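Local coordinates for Alpha/beta hydrolase fold protein (Ochrobactrum, PDB 4G9E) that opens the lactone ring of N-acyl homoserine lactones, bacterial quorum-sensing signals, to give N-acyl homoserines, at residues P142-A147 with I187-F192. Sequence-based numbering, arbitrary orientation.
Sequences PDMALA and IMFEKF. With C4L (N-butanoyl-L-homoserine), chain C.
Met144 and Phe189 barely touch each other, with Met144 CE 4.4 Å from Phe189 CE1, yet both touch the same methyl group of the bound N-butanoyl-L-homoserine. The ligand joins the two segments more than they join each other, and no hydrogen bond runs between the segments. The protein has the alpha/beta hydrolase fold. Here the loop between helices 134-137 and 154-165 faces helix 182-194, and together they wall part of the ligand pocket.

The acyl end of the ligand is held by apolar side chains. Its terminal carbon C8 meets Met144 CE at 3.7 Å. The same C8 lies at the edge of the Phe189 ring, near the ring plane, 3.9 Å from CE1. CG of Phe189 is anti to the backbone N (chi1 -172°), which carries the ring toward the loop and the acyl tail. Phe192 adds a second ring, with CE2 3.8 Å from C8, and this ring also meets His106. An alanine in place of Phe192 would probably open a gap beside C7 and C8, leave the acyl tail less restrained on that side and take away the ring that His106 meets.

Met188 bends at chi2 and chi3, bringing its CE to 3.7 Å from the amide oxygen O4. Ala147 O lies 4.2 Å from that same CE and accepts a hydrogen bond from Asn33 ND2. Toward the homoserine end, Met144 SD packs on C1, and Ala147 CB sits 3.5 Å from the hydroxyl oxygen O3.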
# COMPACT_ATOMS: atom_id res chain seq x y z
N PRO A 142 -15.07 -1.54 -14.86
CA PRO A 142 -16.12 -1.78 -13.87
C PRO A 142 -15.59 -2.01 -12.45
O PRO A 142 -16.26 -1.64 -11.49
CB PRO A 142 -16.82 -3.04 -14.39
CG PRO A 142 -15.80 -3.71 -15.23
CD PRO A 142 -15.01 -2.62 -15.86
N ASP A 143 -14.42 -2.60 -12.32
CA ASP A 143 -13.87 -2.81 -10.99
C ASP A 143 -13.19 -1.55 -10.47
O ASP A 143 -13.27 -1.24 -9.29
CB ASP A 143 -12.94 -4.01 -10.99
CG ASP A 143 -13.68 -5.32 -11.19
OD1 ASP A 143 -14.65 -5.55 -10.44
OD2 ASP A 143 -13.32 -6.09 -12.10
N MET A 144 -12.53 -0.83 -11.37
CA MET A 144 -11.95 0.46 -11.04
C MET A 144 -13.04 1.39 -10.51
O MET A 144 -12.80 2.18 -9.59
CB MET A 144 -11.28 1.07 -12.27
CG MET A 144 -10.61 2.41 -12.01
SD MET A 144 -9.20 2.28 -10.90
CE MET A 144 -9.22 3.91 -10.17
N ALA A 145 -14.23 1.29 -11.09
CA ALA A 145 -15.36 2.12 -10.69
C ALA A 145 -15.80 1.84 -9.26
O ALA A 145 -16.35 2.71 -8.59
CB ALA A 145 -16.52 1.92 -11.66
N LEU A 146 -15.56 0.62 -8.79
CA LEU A 146 -15.95 0.22 -7.44
C LEU A 146 -15.08 0.82 -6.34
O LEU A 146 -15.48 0.85 -5.18
CB LEU A 146 -15.95 -1.30 -7.31
CG LEU A 146 -17.02 -2.05 -8.10
CD1 LEU A 146 -16.84 -3.55 -7.95
CD2 LEU A 146 -18.42 -1.63 -7.66
N ALA A 147 -13.88 1.28 -6.70
CA ALA A 147 -12.93 1.81 -5.72
C ALA A 147 -13.53 2.91 -4.84
O ALA A 147 -13.17 3.05 -3.67
CB ALA A 147 -11.66 2.31 -6.41
N ILE A 187 -15.45 8.29 0.58
CA ILE A 187 -14.81 9.51 1.02
C ILE A 187 -13.37 9.60 0.49
O ILE A 187 -12.96 10.64 -0.02
CB ILE A 187 -14.85 9.65 2.55
CG1 ILE A 187 -16.31 9.74 3.03
CG2 ILE A 187 -14.10 10.89 3.00
CD1 ILE A 187 -16.47 9.56 4.51
N MET A 188 -12.62 8.51 0.58
CA MET A 188 -11.26 8.53 0.10
C MET A 188 -11.21 8.88 -1.38
O MET A 188 -10.39 9.69 -1.80
CB MET A 188 -10.57 7.19 0.37
CG MET A 188 -9.16 7.06 -0.22
SD MET A 188 -9.11 6.61 -1.97
CE MET A 188 -9.92 5.01 -1.96
N PHE A 189 -12.08 8.27 -2.18
CA PHE A 189 -11.99 8.47 -3.62
C PHE A 189 -12.37 9.89 -4.02
O PHE A 189 -11.75 10.49 -4.90
CB PHE A 189 -12.85 7.45 -4.36
CG PHE A 189 -12.64 7.47 -5.85
CD1 PHE A 189 -11.55 6.84 -6.42
CD2 PHE A 189 -13.53 8.13 -6.67
CE1 PHE A 189 -11.36 6.86 -7.79
CE2 PHE A 189 -13.35 8.16 -8.04
CZ PHE A 189 -12.26 7.53 -8.60
N GLU A 190 -13.40 10.42 -3.37
CA GLU A 190 -13.79 11.80 -3.61
C GLU A 190 -12.67 12.77 -3.26
O GLU A 190 -12.38 13.70 -4.02
CB GLU A 190 -15.05 12.14 -2.81
CG GLU A 190 -16.32 11.56 -3.39
CD GLU A 190 -17.55 11.87 -2.56
OE1 GLU A 190 -17.40 12.36 -1.42
OE2 GLU A 190 -18.67 11.62 -3.05
N LYS A 191 -12.03 12.55 -2.12
CA LYS A 191 -10.96 13.45 -1.68
C LYS A 191 -9.71 13.34 -2.57
O LYS A 191 -9.03 14.34 -2.81
CB LYS A 191 -10.64 13.20 -0.21
CG LYS A 191 -11.77 13.66 0.71
CD LYS A 191 -11.41 13.54 2.17
CE LYS A 191 -12.47 14.20 3.03
NZ LYS A 191 -12.10 14.13 4.46
N PHE A 192 -9.45 12.14 -3.08
CA PHE A 192 -8.35 11.90 -4.01
C PHE A 192 -8.57 12.71 -5.28
O PHE A 192 -7.68 13.45 -5.72
CB PHE A 192 -8.30 10.39 -4.30
CG PHE A 192 -7.27 9.95 -5.31
CD1 PHE A 192 -5.98 10.47 -5.34
CD2 PHE A 192 -7.58 8.93 -6.20
CE1 PHE A 192 -5.04 9.99 -6.26
CE2 PHE A 192 -6.65 8.46 -7.11
CZ PHE A 192 -5.38 8.98 -7.14
O1 C4L C . -6.32 -1.78 -4.88
C4 C4L C . -6.47 -0.58 -4.56
O2 C4L C . -6.07 -0.11 -3.47
C3 C4L C . -7.19 0.35 -5.50
C2 C4L C . -7.08 -0.13 -6.96
C1 C4L C . -8.16 0.48 -7.84
O3 C4L C . -9.44 -0.09 -7.53
N1 C4L C . -6.65 1.72 -5.45
C5 C4L C . -7.31 2.72 -4.85
O4 C4L C . -8.40 2.59 -4.31
C6 C4L C . -6.64 4.08 -4.86
C7 C4L C . -7.65 5.13 -5.29
C8 C4L C . -8.13 4.93 -6.73